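Local atomic coordinates of putative conjugative transposon recombinase (PDB entry 3G13), a protein that probably binds DNA and exchanges its strands as a serine recombinase, the present chain being the resolvase-type N-terminal domain of a much longer protein. Residues L22-Y25 / K26-V29; K114-T117 / L118-D121; A133-E136 / V137-S141; S141-V144 / K145-L148. One frame throughout, in Å; residues are numbered along the deposited sequence.

In the fold
From the N terminus, contact 1 ends the loop after strand 6-14 and opens helix 25-37. Contact 2 does the same much later: it leads from the short edge strand 115-116 into helix 120-150, about 25 Å from contact 1 between centres. Contacts 3 and 4 lie further along that long helix. Contacts 2 and 3 both meet the second subunit, contact 3 also packing on helix 91-102, and contact 4 carries the helix outward, sharing Ser-141 with contact 3. None of the four encloses a long loop, and they neither nest nor cross; they run in series. Contact 1 and contacts 3 and 4 lie on opposite sides of the chain's centre.

Contact 1 of 4, residues L22-Y25 / K26-V29; sequences LNSY and KSQV
Chi1 of 177° swings the Tyr-25 ring to the side of its own carbonyl carbon, and Val-29, one helical turn on, keeps CG2 beside its own N; together these choices slide the methyl over the phenol ring. The place is the N-terminal end of helix 25-37, with Ser-24 as N-cap. Serine suits that position because a short hydroxyl-bearing side chain can fold back to the first turn: with chi1 at 83°, Ser-24 OG accepts from Ser-27 N at 3.2 Å, meeting an amide that the helix itself cannot pair. Both Ser-24 OG and Ser-27 OG also bond to Gln-21 O, which ties the cap to the preceding loop. Backbone bonds follow at once, from Gln-28 N to Ser-24 O (3.2 Å) and from Val-29 N to Tyr-25 O (2.8 Å). Gln-28, buried, is long enough to extend back past the cap. Its NE2 bonds chiefly to Arg-13 O on strand 6-14, and adds weak bonds to Asn-23 O (3.0 Å) and Ser-24 O (3.5 Å). The side chain of Asn-23 is bonded through OD1 to Arg-86 and through ND2 to Asp-20. Tyrosine and valine give the turn its apolar flank: the Tyr-25 side chain touches Val-14 and Ala-49, and Val-29 rests on Ile-47. Val-29 CG2 stands 3.6 Å from the Tyr-25 ring centroid in a CH-pi contact, with Tyr-25 CZ the nearest ring atom to it, at 3.4 Å.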
loop_
_atom_site.group_PDB
_atom_site.type_symbol
_atom_site.label_atom_id
_atom_site.label_comp_id
_atom_site.label_asym_id
_atom_site.label_seq_id
_atom_site.Cartn_x
_atom_site.Cartn_y
_atom_site.Cartn_z
ATOM N N LEU A 22 -28.731 -2.477 0.802
ATOM C CA LEU A 22 -27.848 -1.332 0.549
ATOM C C LEU A 22 -26.846 -1.576 -0.586
ATOM O O LEU A 22 -26.501 -0.644 -1.304
ATOM C CB LEU A 22 -27.129 -0.915 1.834
ATOM C CG LEU A 22 -27.277 0.578 2.116
ATOM C CD1 LEU A 22 -27.686 0.834 3.576
ATOM C CD2 LEU A 22 -26.013 1.363 1.723
ATOM N N ASN A 23 -26.416 -2.828 -0.753
ATOM C CA ASN A 23 -25.530 -3.228 -1.857
ATOM C C ASN A 23 -26.239 -3.910 -3.023
ATOM O O ASN A 23 -25.594 -4.468 -3.921
ATOM C CB ASN A 23 -24.383 -4.098 -1.338
ATOM C CG ASN A 23 -23.449 -3.324 -0.410
ATOM O OD1 ASN A 23 -22.915 -2.271 -0.775
ATOM N ND2 ASN A 23 -23.289 -3.820 0.805
ATOM N N SER A 24 -27.565 -3.871 -3.013
ATOM C CA SER A 24 -28.314 -4.303 -4.180
ATOM C C SER A 24 -28.045 -3.379 -5.380
ATOM O O SER A 24 -27.641 -2.211 -5.222
ATOM C CB SER A 24 -29.810 -4.389 -3.867
ATOM O OG SER A 24 -30.418 -3.123 -3.986
ATOM N N TYR A 25 -28.229 -3.920 -6.577
ATOM C CA TYR A 25 -28.134 -3.176 -7.803
ATOM C C TYR A 25 -29.079 -1.959 -7.814
ATOM O O TYR A 25 -28.628 -0.827 -8.035
ATOM C CB TYR A 25 -28.436 -4.080 -9.017
ATOM C CG TYR A 25 -28.427 -3.349 -10.338
ATOM C CD1 TYR A 25 -27.226 -2.958 -10.924
ATOM C CD2 TYR A 25 -29.626 -3.026 -11.000
ATOM C CE1 TYR A 25 -27.200 -2.290 -12.108
ATOM C CE2 TYR A 25 -29.610 -2.385 -12.200
ATOM C CZ TYR A 25 -28.401 -2.002 -12.754
ATOM O OH TYR A 25 -28.346 -1.334 -13.970
ATOM N N LYS A 26 -30.373 -2.192 -7.571
ATOM C CA LYS A 26 -31.363 -1.110 -7.610
ATOM C C LYS A 26 -31.052 0.027 -6.633
ATOM O O LYS A 26 -31.130 1.201 -7.029
ATOM C CB LYS A 26 -32.785 -1.618 -7.336
ATOM C CG LYS A 26 -33.285 -2.511 -8.406
ATOM C CD LYS A 26 -34.741 -2.873 -8.167
ATOM C CE LYS A 26 -35.235 -3.877 -9.204
ATOM N NZ LYS A 26 -36.688 -4.178 -8.945
ATOM N N SER A 27 -30.732 -0.310 -5.379
ATOM C CA SER A 27 -30.373 0.724 -4.386
ATOM C C SER A 27 -29.166 1.561 -4.825
ATOM O O SER A 27 -29.159 2.772 -4.658
ATOM C CB SER A 27 -30.091 0.125 -3.007
ATOM O OG SER A 27 -31.264 -0.455 -2.462
ATOM N N GLN A 28 -28.138 0.906 -5.364
ATOM C CA GLN A 28 -26.967 1.608 -5.856
ATOM C C GLN A 28 -27.223 2.443 -7.101
ATOM O O GLN A 28 -26.714 3.545 -7.217
ATOM C CB GLN A 28 -25.807 0.633 -6.086
ATOM C CG GLN A 28 -25.286 0.063 -4.778
ATOM C CD GLN A 28 -24.020 -0.766 -4.981
ATOM O OE1 GLN A 28 -22.925 -0.216 -5.098
ATOM N NE2 GLN A 28 -24.170 -2.089 -5.016
ATOM N N VAL A 29 -28.009 1.915 -8.034
ATOM C CA VAL A 29 -28.447 2.715 -9.152
ATOM C C VAL A 29 -29.156 4.004 -8.689
ATOM O O VAL A 29 -28.840 5.105 -9.188
ATOM C CB VAL A 29 -29.307 1.895 -10.171
ATOM C CG1 VAL A 29 -29.959 2.820 -11.213
ATOM C CG2 VAL A 29 -28.391 0.856 -10.893
#

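Contact 2 of 4, residues K114-T117 / L118-D121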
loop_
_atom_site.group_PDB
_atom_site.type_symbol
_atom_site.label_atom_id
_atom_site.label_comp_id
_atom_site.label_asym_id
_atom_site.label_seq_id
_atom_site.Cartn_x
_atom_site.Cartn_y
_atom_site.Cartn_z
ATOM N N LYS A 114 -11.810 8.417 0.550
ATOM C CA LYS A 114 -11.858 9.853 0.197
ATOM C C LYS A 114 -10.633 10.313 -0.622
ATOM O O LYS A 114 -9.913 11.237 -0.232
ATOM C CB LYS A 114 -12.110 10.732 1.433
ATOM C CG LYS A 114 -13.490 10.486 2.034
ATOM C CD LYS A 114 -13.717 11.196 3.350
ATOM C CE LYS A 114 -15.084 10.804 3.927
ATOM N NZ LYS A 114 -15.370 11.510 5.234
ATOM N N ILE A 115 -10.381 9.622 -1.728
ATOM C CA ILE A 115 -9.183 9.902 -2.550
ATOM C C ILE A 115 -9.616 10.066 -3.982
ATOM O O ILE A 115 -10.298 9.171 -4.522
ATOM C CB ILE A 115 -8.096 8.761 -2.479
ATOM C CG1 ILE A 115 -7.606 8.517 -1.033
ATOM C CG2 ILE A 115 -6.925 9.111 -3.401
ATOM C CD1 ILE A 115 -6.675 7.247 -0.834
ATOM N N ASN A 116 -9.250 11.203 -4.567
ATOM C CA ASN A 116 -9.360 11.443 -6.009
ATOM C C ASN A 116 -7.984 11.143 -6.557
ATOM O O ASN A 116 -6.997 11.717 -6.096
ATOM C CB ASN A 116 -9.757 12.900 -6.316
ATOM C CG ASN A 116 -9.769 13.223 -7.827
ATOM O OD1 ASN A 116 -8.789 12.993 -8.543
ATOM N ND2 ASN A 116 -10.875 13.827 -8.304
ATOM N N THR A 117 -7.913 10.238 -7.526
ATOM C CA THR A 117 -6.609 9.679 -7.944
ATOM C C THR A 117 -5.729 10.709 -8.701
ATOM O O THR A 117 -4.535 10.466 -8.897
ATOM C CB THR A 117 -6.808 8.438 -8.839
ATOM O OG1 THR A 117 -7.674 8.793 -9.947
ATOM C CG2 THR A 117 -7.391 7.277 -8.023
ATOM N N LEU A 118 -6.290 11.862 -9.065
ATOM C CA LEU A 118 -5.503 12.885 -9.781
ATOM C C LEU A 118 -4.831 13.910 -8.862
ATOM O O LEU A 118 -4.054 14.737 -9.338
ATOM C CB LEU A 118 -6.354 13.584 -10.870
ATOM C CG LEU A 118 -6.974 12.680 -11.940
ATOM C CD1 LEU A 118 -7.656 13.542 -13.013
ATOM C CD2 LEU A 118 -5.947 11.730 -12.578
ATOM N N THR A 119 -5.106 13.832 -7.557
ATOM C CA THR A 119 -4.547 14.782 -6.569
ATOM C C THR A 119 -3.129 14.303 -6.160
ATOM O O THR A 119 -2.683 13.229 -6.575
ATOM C CB THR A 119 -5.443 14.917 -5.309
ATOM O OG1 THR A 119 -5.520 13.658 -4.601
ATOM C CG2 THR A 119 -6.873 15.414 -5.679
HETATM N N MSE A 120 -2.434 15.091 -5.355
HETATM C CA MSE A 120 -1.176 14.641 -4.769
HETATM C C MSE A 120 -1.408 13.456 -3.827
HETATM O O MSE A 120 -0.548 12.586 -3.716
HETATM C CB MSE A 120 -0.483 15.780 -4.030
HETATM C CG MSE A 120 0.043 16.859 -4.928
HETATM SE SE MSE A 120 1.073 18.081 -3.761
HETATM C CE MSE A 120 2.722 17.011 -3.530
ATOM N N ASP A 121 -2.575 13.395 -3.184
ATOM C CA ASP A 121 -2.950 12.187 -2.435
ATOM C C ASP A 121 -3.116 10.953 -3.332
ATOM O O ASP A 121 -2.753 9.856 -2.913
ATOM C CB ASP A 121 -4.196 12.397 -1.566
ATOM C CG ASP A 121 -3.891 13.153 -0.256
ATOM O OD1 ASP A 121 -2.710 13.434 0.046
ATOM O OD2 ASP A 121 -4.843 13.440 0.477
HETATM O O HOH W 1 -7.220 12.228 -0.228
HETATM O O HOH W 2 -7.992 13.165 -2.811
#
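Asn-116 and Thr-119 share most of the polar bonding of this tight turn. Among the side-chain bonds, Asn-116 sends its amide forward: chi1 of 175° sets CG beside the carbonyl carbon, and OD1 accepts from Leu-118 N at 2.8 Å, with the donor in the plane of the amide carbonyl. Asparagine suits the place because its carbonyl oxygen sits just far enough from the backbone to reach the amide two residues on. Thr-119 OG1 returns the favour, donating to Asn-116 O at 2.9 Å while also accepting from Gly-122 N as helix N-cap. Threonine can do both because a hydroxyl donates and accepts at once. Thr-117 OG1 bonds to Val-108 N.

The backbone adds a second grip on the same carbonyl: Thr-119 N meets Asn-116 O at 3.2 Å from above the carbonyl plane, 47° out of it, whereas the hydroxyl approaches in the plane. Two waters bind the strand side to the helix start. The first donates to Lys-114 O and to Asp-121 OD2, lying 2.8 Å from Asp-121 OD2; the second accepts from Asn-116 N and donates to Thr-119 OG1, lying 3.1 Å from Thr-119 OG1.

Carbon contacts within the turn are few and loose. Asn-116 CB lies 3.9 Å from Thr-119 CG2, and Ile-115 CG2 comes 4.2 Å from Asp-121 C; Ile-115 also packs on Val-128 of the second subunit. An Asx turn at Asn-116 laid over a type I beta turn and ending in a threonine N-cap makes a compact strand-to-helix junction, just after the G1 bulge of Lys-114 and Ile-115 opposite Phe-110.

Contact 3 of 4, residues A133-E136 / V137-S141; sequences AQQE and VENIS
Glu-138 leans back along the helix toward Gln-134, four residues earlier. Its CB lies 3.6 Å from Gln-134 O, and its CG is closer still to that oxygen, at 3.1 Å. CD comes 3.5 Å from Gln-134 NE2, and at the tip OE2 accepts from Gln-134 NE2 at 2.7 Å in a nearly straight bond (172°). That oxygen is met on its anti side, somewhat out of the carboxylate plane; the amide and carboxylate planes stand 80° apart, so the two groups cross. Gln-134 reaches the place because its chain bends at chi2 (61°), and a glutamine is long enough for such a return. This is an i to i+4 pairing on the long helix 120-150, whose face here meets the second subunit: OE2 also forms a salt bridge with Arg-86 of that subunit, and OE1 takes a bond from Gln-57 of it. Gln-135 and Asn-139 run alongside each other in one direction, their amide planes nearly parallel, with Gln-135 CG 3.8 Å from Asn-139 ND2. Gln-135 NE2 donates to Ala-88 O and Gln-57 OE1, and Asn-139 ND2 to Arg-89 O, all of that second subunit. On another flank small Ala-133 rests against helix 91-102, where Val-137 too packs, at Leu-92.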
loop_
_atom_site.group_PDB
_atom_site.type_symbol
_atom_site.label_atom_id
_atom_site.label_comp_id
_atom_site.label_asym_id
_atom_site.label_seq_id
_atom_site.Cartn_x
_atom_site.Cartn_y
_atom_site.Cartn_z
ATOM N N ALA A 133 2.830 -3.705 -3.990
ATOM C CA ALA A 133 2.869 -4.687 -5.088
ATOM C C ALA A 133 4.257 -5.336 -5.297
ATOM O O ALA A 133 4.337 -6.521 -5.608
ATOM C CB ALA A 133 2.378 -4.073 -6.385
ATOM N N GLN A 134 5.332 -4.560 -5.137
ATOM C CA GLN A 134 6.691 -5.106 -5.253
ATOM C C GLN A 134 6.935 -6.159 -4.174
ATOM O O GLN A 134 7.471 -7.226 -4.444
ATOM C CB GLN A 134 7.752 -4.001 -5.161
ATOM C CG GLN A 134 9.220 -4.492 -5.315
ATOM C CD GLN A 134 9.501 -5.161 -6.668
ATOM O OE1 GLN A 134 8.882 -4.825 -7.681
ATOM N NE2 GLN A 134 10.448 -6.102 -6.688
ATOM N N GLN A 135 6.536 -5.845 -2.954
ATOM C CA GLN A 135 6.660 -6.775 -1.826
ATOM C C GLN A 135 5.782 -8.040 -2.014
ATOM O O GLN A 135 6.219 -9.147 -1.689
ATOM C CB GLN A 135 6.290 -6.062 -0.545
ATOM C CG GLN A 135 6.375 -6.894 0.702
ATOM C CD GLN A 135 6.220 -6.072 1.956
ATOM O OE1 GLN A 135 5.133 -5.554 2.248
ATOM N NE2 GLN A 135 7.301 -5.989 2.748
ATOM N N GLU A 136 4.551 -7.863 -2.497
ATOM C CA GLU A 136 3.667 -8.995 -2.741
ATOM C C GLU A 136 4.270 -9.919 -3.812
ATOM O O GLU A 136 4.225 -11.119 -3.665
ATOM C CB GLU A 136 2.285 -8.550 -3.219
ATOM C CG GLU A 136 1.413 -7.837 -2.188
ATOM C CD GLU A 136 0.126 -7.297 -2.833
ATOM O OE1 GLU A 136 0.054 -7.253 -4.076
ATOM O OE2 GLU A 136 -0.799 -6.907 -2.116
ATOM N N VAL A 137 4.835 -9.352 -4.867
ATOM C CA VAL A 137 5.467 -10.143 -5.919
ATOM C C VAL A 137 6.711 -10.923 -5.409
ATOM O O VAL A 137 6.867 -12.134 -5.690
ATOM C CB VAL A 137 5.808 -9.261 -7.143
ATOM C CG1 VAL A 137 6.774 -9.983 -8.089
ATOM C CG2 VAL A 137 4.527 -8.879 -7.880
ATOM N N GLU A 138 7.573 -10.234 -4.663
ATOM C CA GLU A 138 8.712 -10.886 -4.050
ATOM C C GLU A 138 8.291 -11.940 -3.032
ATOM O O GLU A 138 8.945 -12.983 -2.937
ATOM C CB GLU A 138 9.645 -9.856 -3.412
ATOM C CG GLU A 138 10.127 -8.812 -4.377
ATOM C CD GLU A 138 11.045 -7.773 -3.703
ATOM O OE1 GLU A 138 11.271 -7.859 -2.490
ATOM O OE2 GLU A 138 11.550 -6.888 -4.405
ATOM N N ASN A 139 7.225 -11.681 -2.271
ATOM C CA ASN A 139 6.703 -12.692 -1.337
ATOM C C ASN A 139 6.248 -13.976 -2.060
ATOM O O ASN A 139 6.548 -15.071 -1.603
ATOM C CB ASN A 139 5.591 -12.140 -0.443
ATOM C CG ASN A 139 6.121 -11.475 0.810
ATOM O OD1 ASN A 139 7.177 -11.850 1.328
ATOM N ND2 ASN A 139 5.388 -10.483 1.318
ATOM N N ILE A 140 5.548 -13.822 -3.194
ATOM C CA ILE A 140 5.086 -14.966 -4.003
ATOM C C ILE A 140 6.300 -15.747 -4.485
ATOM O O ILE A 140 6.343 -16.962 -4.378
ATOM C CB ILE A 140 4.226 -14.507 -5.207
ATOM C CG1 ILE A 140 2.877 -13.983 -4.709
ATOM C CG2 ILE A 140 4.060 -15.631 -6.267
ATOM C CD1 ILE A 140 2.094 -13.167 -5.774
ATOM N N SER A 141 7.283 -15.027 -4.997
ATOM C CA SER A 141 8.483 -15.616 -5.508
ATOM C C SER A 141 9.236 -16.411 -4.413
ATOM O O SER A 141 9.624 -17.582 -4.630
ATOM C CB SER A 141 9.312 -14.535 -6.188
ATOM O OG SER A 141 10.604 -15.021 -6.438
#

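Contact 4 of 4, residues S141-V144 / K145-L148; sequences SANV and KKGL
This is the outer part of the long helix 120-150, where Asn-143 and Lys-146 form an i to i+3 side-chain pair one turn apart. The two chains run together along the helix surface. Lys-146 is not fully extended: its chain bends at chi2, chi3 (53°) and chi4, which curls the ammonium group back over the turn until NZ donates to Asn-143 OD1 at 2.6 Å. The nitrogen approaches almost in line with the C=O bond of the amide, with a C=O...N angle of 165°. A lysine suits this exposed place because its long flexible chain can reach back to a neighbour on the same face, and asparagine offers a carbonyl oxygen on a short side chain.

Carbons of Lys-146, Lys-145 and Leu-148 rest against carbonyl oxygens of the preceding turn. Lys-146 CB lies 3.6 Å from Ala-142 O, Lys-145 CG 3.5 Å from Ser-141 O, and Leu-148 CG 3.4 Å from Val-144 O. Backbone i to i+4 bonds run throughout; the shortest links Gly-147 N to Asn-143 O at 2.8 Å, and that carbonyl also bonds to a glycerol, probably from the crystallisation liquor. Gly-147 contributes backbone alone, in ordinary helical conformation.

Ala-142, small enough to let a neighbour come close, packs on Val-58 of the second subunit. The contact's centre lies about 28 Å from that of the chain, on helix 120-150 beyond the turns that pack on helix 91-102, joined to them through Ser-141.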
loop_
_atom_site.group_PDB
_atom_site.type_symbol
_atom_site.label_atom_id
_atom_site.label_comp_id
_atom_site.label_asym_id
_atom_site.label_seq_id
_atom_site.Cartn_x
_atom_site.Cartn_y
_atom_site.Cartn_z
ATOM N N SER A 141 7.283 -15.027 -4.997
ATOM C CA SER A 141 8.483 -15.616 -5.508
ATOM C C SER A 141 9.236 -16.411 -4.413
ATOM O O SER A 141 9.624 -17.582 -4.630
ATOM C CB SER A 141 9.312 -14.535 -6.188
ATOM O OG SER A 141 10.604 -15.021 -6.438
ATOM N N ALA A 142 9.360 -15.819 -3.223
ATOM C CA ALA A 142 9.976 -16.491 -2.081
ATOM C C ALA A 142 9.228 -17.753 -1.660
ATOM O O ALA A 142 9.848 -18.771 -1.355
ATOM C CB ALA A 142 10.134 -15.536 -0.887
ATOM N N ASN A 143 7.898 -17.668 -1.655
ATOM C CA ASN A 143 7.041 -18.760 -1.241
ATOM C C ASN A 143 7.086 -19.929 -2.222
ATOM O O ASN A 143 7.015 -21.080 -1.815
ATOM C CB ASN A 143 5.592 -18.268 -1.009
ATOM C CG ASN A 143 5.467 -17.450 0.265
ATOM O OD1 ASN A 143 6.250 -17.626 1.206
ATOM N ND2 ASN A 143 4.492 -16.536 0.305
ATOM N N VAL A 144 7.188 -19.606 -3.505
ATOM C CA VAL A 144 7.340 -20.582 -4.558
ATOM C C VAL A 144 8.661 -21.347 -4.369
ATOM O O VAL A 144 8.665 -22.571 -4.390
ATOM C CB VAL A 144 7.292 -19.905 -5.965
ATOM C CG1 VAL A 144 7.852 -20.828 -7.054
ATOM C CG2 VAL A 144 5.862 -19.497 -6.305
ATOM N N LYS A 145 9.757 -20.615 -4.154
ATOM C CA LYS A 145 11.048 -21.242 -3.934
ATOM C C LYS A 145 11.051 -22.114 -2.666
ATOM O O LYS A 145 11.576 -23.230 -2.707
ATOM C CB LYS A 145 12.165 -20.202 -3.890
ATOM C CG LYS A 145 12.463 -19.547 -5.247
ATOM C CD LYS A 145 13.734 -18.712 -5.103
ATOM C CE LYS A 145 13.960 -17.748 -6.289
ATOM N NZ LYS A 145 14.645 -18.478 -7.409
ATOM N N LYS A 146 10.484 -21.616 -1.555
ATOM C CA LYS A 146 10.302 -22.438 -0.347
ATOM C C LYS A 146 9.454 -23.678 -0.609
ATOM O O LYS A 146 9.791 -24.764 -0.143
ATOM C CB LYS A 146 9.682 -21.631 0.814
ATOM C CG LYS A 146 10.740 -21.005 1.745
ATOM C CD LYS A 146 10.281 -19.671 2.332
ATOM C CE LYS A 146 8.906 -19.775 3.009
ATOM N NZ LYS A 146 8.102 -18.516 2.797
ATOM N N GLY A 147 8.333 -23.506 -1.307
ATOM C CA GLY A 147 7.472 -24.654 -1.658
ATOM C C GLY A 147 8.196 -25.776 -2.419
ATOM O O GLY A 147 7.988 -26.974 -2.149
ATOM N N LEU A 148 9.029 -25.400 -3.393
ATOM C CA LEU A 148 9.816 -26.377 -4.169
ATOM C C LEU A 148 10.705 -27.215 -3.253
ATOM O O LEU A 148 10.858 -28.432 -3.453
ATOM C CB LEU A 148 10.669 -25.689 -5.261
ATOM C CG LEU A 148 9.851 -25.072 -6.401
ATOM C CD1 LEU A 148 10.756 -24.294 -7.391
ATOM C CD2 LEU A 148 9.003 -26.127 -7.121
#